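Long-range contacts in hypothetical protein (PDB 2H1T), which is of uncharacterised function but belongs to a putative glycolipid-binding family and may take part in glycolipid metabolism: residues Ser108-Thr113 with Gln175-Asp180; Glu128-Tyr133 with Pro141-Gln146; Thr149-Ser154 with Lys167-Val172. One frame throughout, in Å; residues are numbered along the deposited sequence.

All three contacts reach the mixed sheet in the second half of the chain, but at different depths. Contact 1 is buried, about 10 Å from the chain centre to its own centre, and joins a loop to the approach of strand 178-181 through a hydroxyl, a water and apolar side chains. Contact 2 is a regular hairpin pairing, partly buried, with main-chain bonds along its length, a Met-aromatic contact on one face, and Leu132 with two arginines on the other. Contact 3 lies farther out, about 18 Å from that centre, and has one main-chain bond. It shares strand 142-152 with contact 2, while Leu171 in contact 3 probably bonds through its backbone to Ile179 and Asp180 in contact 1.

Contact 1 (Ser108-Thr113 with Gln175-Asp180); sequences SPFTNT and QGLVID
Thr113 OG1 sits between a carbonyl and a bridging water. It donates to Gly176 O at 2.7 Å, coming in above the carbonyl plane, and accepts from the water. The same water donates to Pro109 O at 2.7 Å and takes the N-H of Val178 at 2.9 Å, counting from its oxygen to Val178 N, and this ties three backbone or hydroxyl groups of the two segments together. With chi1 at -64°, Thr113 holds OG1 beside its own backbone N and turns CG2 anti to it, and both branches reach Gly176 O. The backbone angles of Gly176 would jam a CB against the preceding carbonyl O. Apolar groups flank this polar centre. Val178 splits its branches: CG1 packs on Pro109 CB at 4.0 Å, while CG2 lies 3.4 Å from Pro109 O and also touches Asn112 CB. Leu177 CD1 meets the edge of the Phe110 ring in its plane, 3.8 Å from CD1 of Phe110, the two side chains running alongside each other. Trp10 of the second subunit packs on Pro109 and Phe110 and bonds to Val178 O, placing this junction at the dimer interface. Within 108-113, Ser108 OG accepts from Phe110 N, closing an ST turn ahead of helix 113-119.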
loop_
_atom_site.group_PDB
_atom_site.type_symbol
_atom_site.label_atom_id
_atom_site.label_comp_id
_atom_site.label_asym_id
_atom_site.label_seq_id
_atom_site.Cartn_x
_atom_site.Cartn_y
_atom_site.Cartn_z
ATOM N N SER A 108 -7.014 12.692 2.640
ATOM C CA SER A 108 -6.278 13.548 1.698
ATOM C C SER A 108 -6.418 15.018 2.003
ATOM O O SER A 108 -7.519 15.557 2.045
ATOM C CB SER A 108 -6.679 13.310 0.251
ATOM O OG SER A 108 -6.041 14.233 -0.635
ATOM N N PRO A 109 -5.280 15.713 2.112
ATOM C CA PRO A 109 -5.427 17.161 2.317
ATOM C C PRO A 109 -5.596 17.925 0.997
ATOM O O PRO A 109 -5.803 19.169 0.983
ATOM C CB PRO A 109 -4.118 17.519 3.014
ATOM C CG PRO A 109 -3.158 16.620 2.416
ATOM C CD PRO A 109 -3.866 15.301 2.163
ATOM N N PHE A 110 -5.555 17.201 -0.116
ATOM C CA PHE A 110 -5.841 17.851 -1.418
ATOM C C PHE A 110 -7.174 18.565 -1.415
ATOM O O PHE A 110 -7.269 19.728 -1.853
ATOM C CB PHE A 110 -5.815 16.888 -2.594
ATOM C CG PHE A 110 -6.195 17.533 -3.912
ATOM C CD1 PHE A 110 -5.570 18.721 -4.346
ATOM C CD2 PHE A 110 -7.125 16.969 -4.715
ATOM C CE1 PHE A 110 -5.907 19.328 -5.543
ATOM C CE2 PHE A 110 -7.467 17.583 -5.920
ATOM C CZ PHE A 110 -6.862 18.754 -6.329
ATOM N N THR A 111 -8.203 17.885 -0.912
ATOM C CA THR A 111 -9.556 18.372 -1.123
ATOM C C THR A 111 -9.907 19.666 -0.384
ATOM O O THR A 111 -10.855 20.340 -0.745
ATOM C CB THR A 111 -10.607 17.269 -0.856
ATOM O OG1 THR A 111 -10.465 16.728 0.474
ATOM C CG2 THR A 111 -10.454 16.162 -1.899
ATOM N N ASN A 112 -9.087 20.058 0.589
ATOM C CA ASN A 112 -9.250 21.349 1.259
ATOM C C ASN A 112 -9.070 22.527 0.281
ATOM O O ASN A 112 -9.534 23.633 0.526
ATOM C CB ASN A 112 -8.247 21.468 2.393
ATOM C CG ASN A 112 -8.500 20.478 3.524
ATOM O OD1 ASN A 112 -7.889 19.406 3.579
ATOM N ND2 ASN A 112 -9.445 20.790 4.361
ATOM N N THR A 113 -8.400 22.267 -0.835
ATOM C CA THR A 113 -8.181 23.287 -1.855
ATOM C C THR A 113 -9.471 23.743 -2.519
ATOM O O THR A 113 -9.615 24.919 -2.836
ATOM C CB THR A 113 -7.181 22.763 -2.885
ATOM O OG1 THR A 113 -5.941 22.563 -2.220
ATOM C CG2 THR A 113 -6.955 23.751 -4.029
ATOM N N GLN A 175 -1.499 28.824 -4.402
ATOM C CA GLN A 175 -2.538 28.190 -5.197
ATOM C C GLN A 175 -3.598 27.492 -4.324
ATOM O O GLN A 175 -4.542 26.873 -4.824
ATOM C CB GLN A 175 -1.903 27.214 -6.203
ATOM C CG GLN A 175 -1.077 27.893 -7.325
ATOM C CD GLN A 175 0.259 28.444 -6.832
ATOM O OE1 GLN A 175 0.960 27.770 -6.061
ATOM N NE2 GLN A 175 0.614 29.704 -7.254
ATOM N N GLY A 176 -3.426 27.557 -3.008
ATOM C CA GLY A 176 -4.418 27.000 -2.103
ATOM C C GLY A 176 -4.166 25.543 -1.810
ATOM O O GLY A 176 -4.992 24.886 -1.206
ATOM N N LEU A 177 -3.001 25.038 -2.224
ATOM C CA LEU A 177 -2.598 23.694 -1.875
ATOM C C LEU A 177 -2.016 23.660 -0.461
ATOM O O LEU A 177 -1.170 24.461 -0.100
ATOM C CB LEU A 177 -1.614 23.095 -2.893
ATOM C CG LEU A 177 -2.053 22.724 -4.304
ATOM C CD1 LEU A 177 -3.090 21.562 -4.284
ATOM C CD2 LEU A 177 -2.534 23.889 -5.127
ATOM N N VAL A 178 -2.459 22.676 0.304
ATOM C CA VAL A 178 -2.020 22.481 1.655
ATOM C C VAL A 178 -0.505 22.179 1.718
ATOM O O VAL A 178 0.013 21.255 1.034
ATOM C CB VAL A 178 -2.842 21.359 2.373
ATOM C CG1 VAL A 178 -2.240 21.016 3.704
ATOM C CG2 VAL A 178 -4.293 21.747 2.544
ATOM N N ILE A 179 0.187 22.969 2.520
ATOM C CA ILE A 179 1.562 22.677 2.942
ATOM C C ILE A 179 1.533 21.798 4.205
ATOM O O ILE A 179 2.061 20.668 4.211
ATOM C CB ILE A 179 2.378 24.016 3.184
ATOM C CG1 ILE A 179 2.382 24.853 1.907
ATOM C CG2 ILE A 179 3.878 23.735 3.567
ATOM C CD1 ILE A 179 3.073 26.226 2.069
ATOM N N ASP A 180 0.947 22.343 5.268
ATOM C CA ASP A 180 0.820 21.665 6.562
ATOM C C ASP A 180 -0.626 21.612 6.970
ATOM O O ASP A 180 -1.311 22.598 6.993
ATOM C CB ASP A 180 1.595 22.339 7.660
ATOM C CG ASP A 180 3.080 22.266 7.460
ATOM O OD1 ASP A 180 3.572 21.207 6.989
ATOM O OD2 ASP A 180 3.764 23.261 7.788
HETATM O O HOH W 1 -4.440 20.839 -0.696
#

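Contact 2 (Glu128-Tyr133 with Pro141-Gln146); sequences EIRALY and PRSMRQ
A beta hairpin brings Glu128-Tyr133 against Pro141-Gln146, with Ile129 opposite Gln146, Ala131 opposite Met144 and Tyr133 opposite Arg142 as its antiparallel hydrogen-bonded pairs. Each pair exchanges two backbone bonds, among them Ala131 N to Met144 O at 2.8 Å.

On the face of these three pairs, Met144, a selenomethionine, extends from the backbone and then bends at chi3 (-75°), which lays CE over one face of the Tyr133 ring, 3.8 Å from its centroid. The selenium also lies over that face, making this a Met-aromatic contact as well as a CH-pi one. Arg142 runs alongside the tyrosine, its guanidinium plane turned 62° from the ring and its NH2 3.7 Å from Tyr133 CE2. Farther along, Gln146 places its amide carbon CD 3.5 Å from Ala131 CB, while its NE2 bonds to Asp104.

The hairpin lies inside the mixed sheet, between strands 102-106 and 155-160. A bound methylpentanediol molecule, probably from the crystallisation liquor, lies about 3 Å from the Met144 side chain.

On the other face, Leu132 CD1 packs on Pro141 CB at 3.6 Å. Arg130 NH1 points at Ser143 OG in one of two serine conformers, a doubtful bond because that oxygen crowds Arg130 CG. Beside that face, a water donates to Glu128 OE1 and accepts from Arg145 NH2, bridging charges too far apart for a salt bridge, while Glu128 OE2 pairs with Arg126.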
loop_
_atom_site.group_PDB
_atom_site.type_symbol
_atom_site.label_atom_id
_atom_site.label_comp_id
_atom_site.label_asym_id
_atom_site.label_seq_id
_atom_site.Cartn_x
_atom_site.Cartn_y
_atom_site.Cartn_z
ATOM N N GLU A 128 -19.902 28.584 5.709
ATOM C CA GLU A 128 -20.288 27.246 6.040
ATOM C C GLU A 128 -20.703 26.543 4.736
ATOM O O GLU A 128 -21.444 27.105 3.924
ATOM C CB GLU A 128 -21.392 27.242 7.084
ATOM C CG GLU A 128 -21.102 28.165 8.280
ATOM C CD GLU A 128 -22.003 27.908 9.471
ATOM O OE1 GLU A 128 -23.111 27.380 9.252
ATOM O OE2 GLU A 128 -21.631 28.241 10.627
ATOM N N ILE A 129 -20.213 25.324 4.544
ATOM C CA ILE A 129 -20.433 24.602 3.310
ATOM C C ILE A 129 -21.030 23.247 3.654
ATOM O O ILE A 129 -21.024 22.834 4.821
ATOM C CB ILE A 129 -19.125 24.450 2.461
ATOM C CG1 ILE A 129 -18.180 23.415 3.092
ATOM C CG2 ILE A 129 -18.384 25.795 2.328
ATOM C CD1 ILE A 129 -17.027 23.005 2.238
ATOM N N ARG A 130 -21.596 22.618 2.631
ATOM C CA ARG A 130 -22.023 21.235 2.661
ATOM C C ARG A 130 -21.102 20.417 1.751
ATOM O O ARG A 130 -21.120 20.524 0.509
ATOM C CB ARG A 130 -23.506 21.132 2.300
ATOM C CG ARG A 130 -24.083 19.725 2.453
ATOM C CD ARG A 130 -25.556 19.614 1.988
ATOM N NE ARG A 130 -26.426 20.405 2.826
ATOM C CZ ARG A 130 -26.765 20.084 4.081
ATOM N NH1 ARG A 130 -26.343 18.947 4.667
ATOM N NH2 ARG A 130 -27.531 20.916 4.780
ATOM N N ALA A 131 -20.218 19.644 2.376
ATOM C CA ALA A 131 -19.236 18.894 1.646
ATOM C C ALA A 131 -19.707 17.467 1.436
ATOM O O ALA A 131 -20.353 16.878 2.301
ATOM C CB ALA A 131 -17.882 18.880 2.403
ATOM N N LEU A 132 -19.386 16.886 0.297
ATOM C CA LEU A 132 -19.631 15.442 0.114
ATOM C C LEU A 132 -18.423 14.635 0.606
ATOM O O LEU A 132 -17.377 14.569 -0.034
ATOM C CB LEU A 132 -20.019 15.139 -1.347
ATOM C CG LEU A 132 -20.373 13.718 -1.675
ATOM C CD1 LEU A 132 -21.609 13.255 -0.840
ATOM C CD2 LEU A 132 -20.657 13.589 -3.201
ATOM N N TYR A 133 -18.570 14.038 1.783
ATOM C CA TYR A 133 -17.441 13.443 2.504
ATOM C C TYR A 133 -17.385 11.982 2.092
ATOM O O TYR A 133 -18.374 11.240 2.238
ATOM C CB TYR A 133 -17.652 13.549 3.995
ATOM C CG TYR A 133 -16.598 12.829 4.820
ATOM C CD1 TYR A 133 -15.279 13.315 4.878
ATOM C CD2 TYR A 133 -16.911 11.685 5.556
ATOM C CE1 TYR A 133 -14.295 12.678 5.643
ATOM C CE2 TYR A 133 -15.926 11.053 6.317
ATOM C CZ TYR A 133 -14.632 11.548 6.353
ATOM O OH TYR A 133 -13.685 10.864 7.112
ATOM N N PRO A 141 -20.238 7.748 0.199
ATOM C CA PRO A 141 -20.306 9.187 0.473
ATOM C C PRO A 141 -21.412 9.606 1.419
ATOM O O PRO A 141 -22.470 8.950 1.487
ATOM C CB PRO A 141 -20.565 9.801 -0.909
ATOM C CG PRO A 141 -20.045 8.707 -1.913
ATOM C CD PRO A 141 -20.526 7.458 -1.217
ATOM N N ARG A 142 -21.180 10.699 2.144
ATOM C CA ARG A 142 -22.285 11.339 2.838
ATOM C C ARG A 142 -22.073 12.806 2.985
ATOM O O ARG A 142 -20.917 13.289 3.064
ATOM C CB ARG A 142 -22.520 10.718 4.195
ATOM C CG ARG A 142 -21.375 10.860 5.139
ATOM C CD ARG A 142 -21.583 10.045 6.413
ATOM N NE ARG A 142 -20.331 9.951 7.182
ATOM C CZ ARG A 142 -19.878 10.889 8.003
ATOM N NH1 ARG A 142 -20.553 12.016 8.180
ATOM N NH2 ARG A 142 -18.739 10.702 8.673
ATOM N N SER A 143 -23.188 13.525 3.028
ATOM C CA SER A 143 -23.125 14.964 3.234
ATOM C C SER A 143 -22.581 15.324 4.626
ATOM O O SER A 143 -22.907 14.681 5.627
ATOM C CB SER A 143 -24.501 15.585 3.027
ATOM O OG SER A 143 -24.395 16.980 3.119
HETATM N N MSE A 144 -21.745 16.361 4.682
HETATM C CA MSE A 144 -21.156 16.816 5.948
HETATM C C MSE A 144 -20.981 18.338 5.972
HETATM O O MSE A 144 -20.380 18.916 5.057
HETATM C CB MSE A 144 -19.803 16.156 6.202
HETATM C CG MSE A 144 -19.209 16.539 7.503
HETATM SE SE MSE A 144 -17.438 15.887 7.634
HETATM C CE MSE A 144 -17.902 14.050 7.958
ATOM N N ARG A 145 -21.533 18.958 7.005
ATOM C CA ARG A 145 -21.446 20.393 7.207
ATOM C C ARG A 145 -20.060 20.761 7.747
ATOM O O ARG A 145 -19.573 20.150 8.690
ATOM C CB ARG A 145 -22.558 20.873 8.149
ATOM C CG ARG A 145 -23.962 20.804 7.521
ATOM C CD ARG A 145 -25.083 21.048 8.517
ATOM N NE ARG A 145 -24.889 22.322 9.201
ATOM C CZ ARG A 145 -24.667 22.477 10.502
ATOM N NH1 ARG A 145 -24.682 21.448 11.348
ATOM N NH2 ARG A 145 -24.480 23.702 10.971
ATOM N N GLN A 146 -19.438 21.745 7.103
ATOM C CA GLN A 146 -18.082 22.167 7.425
ATOM C C GLN A 146 -18.046 23.679 7.416
ATOM O O GLN A 146 -18.873 24.305 6.782
ATOM C CB GLN A 146 -17.099 21.633 6.404
ATOM C CG GLN A 146 -17.087 20.124 6.285
ATOM C CD GLN A 146 -16.087 19.613 5.301
ATOM O OE1 GLN A 146 -15.504 20.378 4.507
ATOM N NE2 GLN A 146 -15.819 18.310 5.376
HETATM O O HOH W 2 -23.866 25.043 8.351
#

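Contact 3 (Thr149-Ser154 with Lys167-Val172)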
loop_
_atom_site.group_PDB
_atom_site.type_symbol
_atom_site.label_atom_id
_atom_site.label_comp_id
_atom_site.label_asym_id
_atom_site.label_seq_id
_atom_site.Cartn_x
_atom_site.Cartn_y
_atom_site.Cartn_z
ATOM N N THR A 149 -12.811 29.500 7.570
ATOM C CA THR A 149 -12.564 30.899 7.778
ATOM C C THR A 149 -11.153 31.275 7.315
ATOM O O THR A 149 -10.169 30.646 7.729
ATOM C CB THR A 149 -12.807 31.239 9.265
ATOM O OG1 THR A 149 -14.129 30.766 9.636
ATOM C CG2 THR A 149 -12.681 32.722 9.501
ATOM N N ARG A 150 -11.040 32.297 6.465
ATOM C CA ARG A 150 -9.744 32.804 6.074
ATOM C C ARG A 150 -9.139 33.687 7.173
ATOM O O ARG A 150 -9.711 34.708 7.573
ATOM C CB ARG A 150 -9.808 33.544 4.735
ATOM C CG ARG A 150 -8.513 34.244 4.381
ATOM C CD ARG A 150 -8.505 34.743 2.957
ATOM N NE ARG A 150 -7.554 35.821 2.815
ATOM C CZ ARG A 150 -7.021 36.238 1.668
ATOM N NH1 ARG A 150 -7.318 35.645 0.530
ATOM N NH2 ARG A 150 -6.118 37.221 1.691
ATOM N N LEU A 151 -7.963 33.308 7.647
ATOM C CA LEU A 151 -7.294 34.024 8.744
ATOM C C LEU A 151 -6.334 35.027 8.130
ATOM O O LEU A 151 -6.256 36.188 8.558
ATOM C CB LEU A 151 -6.558 33.070 9.689
ATOM C CG LEU A 151 -7.412 31.951 10.320
ATOM C CD1 LEU A 151 -6.520 31.040 11.177
ATOM C CD2 LEU A 151 -8.575 32.554 11.121
ATOM N N ASP A 152 -5.571 34.553 7.147
ATOM C CA ASP A 152 -4.756 35.412 6.279
ATOM C C ASP A 152 -4.585 34.693 4.947
ATOM O O ASP A 152 -5.217 33.641 4.738
ATOM C CB ASP A 152 -3.419 35.840 6.963
ATOM C CG ASP A 152 -2.463 34.694 7.240
ATOM O OD1 ASP A 152 -2.568 33.618 6.629
ATOM O OD2 ASP A 152 -1.525 34.903 8.052
ATOM N N ALA A 153 -3.776 35.238 4.033
ATOM C CA ALA A 153 -3.661 34.602 2.689
ATOM C C ALA A 153 -3.234 33.165 2.755
ATOM O O ALA A 153 -3.641 32.377 1.926
ATOM C CB ALA A 153 -2.691 35.342 1.797
ATOM N N SER A 154 -2.408 32.816 3.732
ATOM C CA SER A 154 -1.848 31.457 3.767
ATOM C C SER A 154 -2.414 30.541 4.884
ATOM O O SER A 154 -2.008 29.381 5.018
ATOM C CB SER A 154 -0.324 31.557 3.806
ATOM O OG SER A 154 0.123 31.949 5.086
ATOM N N LYS A 167 -11.321 21.007 14.892
ATOM C CA LYS A 167 -10.900 22.252 14.283
ATOM C C LYS A 167 -9.419 22.155 13.980
ATOM O O LYS A 167 -8.659 21.510 14.725
ATOM C CB LYS A 167 -11.144 23.437 15.245
ATOM C CG LYS A 167 -12.540 23.501 15.808
ATOM C CD LYS A 167 -12.807 24.865 16.481
ATOM C CE LYS A 167 -14.070 24.867 17.286
ATOM N NZ LYS A 167 -15.274 24.685 16.449
ATOM N N ALA A 168 -9.004 22.785 12.880
ATOM C CA ALA A 168 -7.609 22.825 12.500
ATOM C C ALA A 168 -7.303 24.114 11.744
ATOM O O ALA A 168 -8.223 24.718 11.131
ATOM C CB ALA A 168 -7.229 21.603 11.649
ATOM N N VAL A 169 -6.049 24.580 11.852
ATOM C CA VAL A 169 -5.528 25.677 11.013
ATOM C C VAL A 169 -4.622 25.121 9.923
ATOM O O VAL A 169 -3.640 24.469 10.212
ATOM C CB VAL A 169 -4.676 26.701 11.775
ATOM C CG1 VAL A 169 -3.947 27.648 10.770
ATOM C CG2 VAL A 169 -5.514 27.489 12.761
ATOM N N LEU A 170 -4.982 25.366 8.662
ATOM C CA LEU A 170 -4.259 24.847 7.503
ATOM C C LEU A 170 -3.335 25.915 6.959
ATOM O O LEU A 170 -3.728 27.099 6.832
ATOM C CB LEU A 170 -5.207 24.370 6.397
ATOM C CG LEU A 170 -6.414 23.516 6.839
ATOM C CD1 LEU A 170 -7.117 22.914 5.573
ATOM C CD2 LEU A 170 -6.084 22.472 7.829
ATOM N N LEU A 171 -2.082 25.522 6.715
ATOM C CA LEU A 171 -1.138 26.389 6.037
ATOM C C LEU A 171 -1.146 25.958 4.550
ATOM O O LEU A 171 -0.911 24.781 4.236
ATOM C CB LEU A 171 0.266 26.227 6.616
ATOM C CG LEU A 171 1.343 27.077 5.974
ATOM C CD1 LEU A 171 1.243 28.563 6.348
ATOM C CD2 LEU A 171 2.737 26.553 6.332
ATOM N N VAL A 172 -1.447 26.907 3.674
ATOM C CA VAL A 172 -1.591 26.681 2.254
ATOM C C VAL A 172 -0.657 27.603 1.458
ATOM O O VAL A 172 -0.193 28.638 1.952
ATOM C CB VAL A 172 -3.061 26.829 1.781
ATOM C CG1 VAL A 172 -3.943 25.929 2.634
ATOM C CG2 VAL A 172 -3.585 28.293 1.896
#
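Ser154 lies beside Val172, their CA atoms 5.0 Å apart, while Leu151 and Val169 stand 8.8 Å apart by the same measure, so the backbones close up at one end. The touching parts run in roughly the same direction, 34° apart. Their one backbone hydrogen bond goes from Val172 N to Ser154 O at 2.9 Å, with an angle of 166° at the hydrogen. The same oxygen also receives the CA-H of Leu171, 3.3 Å away from CA to Ser154 O, so neighbouring donors of strand 167-172 converge on one carbonyl.

Side chains pack round the bonded carbonyl. Leu171 brings CD1 to 3.6 Å from Ser154 O and also touches the serine OG. A chi1 of -53° puts Val172 CG1 anti to the carbonyl carbon and leaves CG2 between N and C, 3.7 Å from Ser154 O. Ser154 CB, in turn, approaches Val172 O at 3.5 Å. At the wider end the touch is tentative: in one of the two conformers of Val169, its CG2 comes within 4.0 Å of Leu151 CD1, the side chains crossing at a slant.

The turn carrying Ser154 is held from within by a weak bond from its N to Asp152 OD1, which also bonds to His155 ND1. Leu151 and Asp152 both face His155 in a classic beta bulge. Strand 155-160 runs between strands 142-152 and 167-172 in the sheet, with His155 packing on Val169 and Leu171, and strand 178-181 flanks 167-172 on its other side.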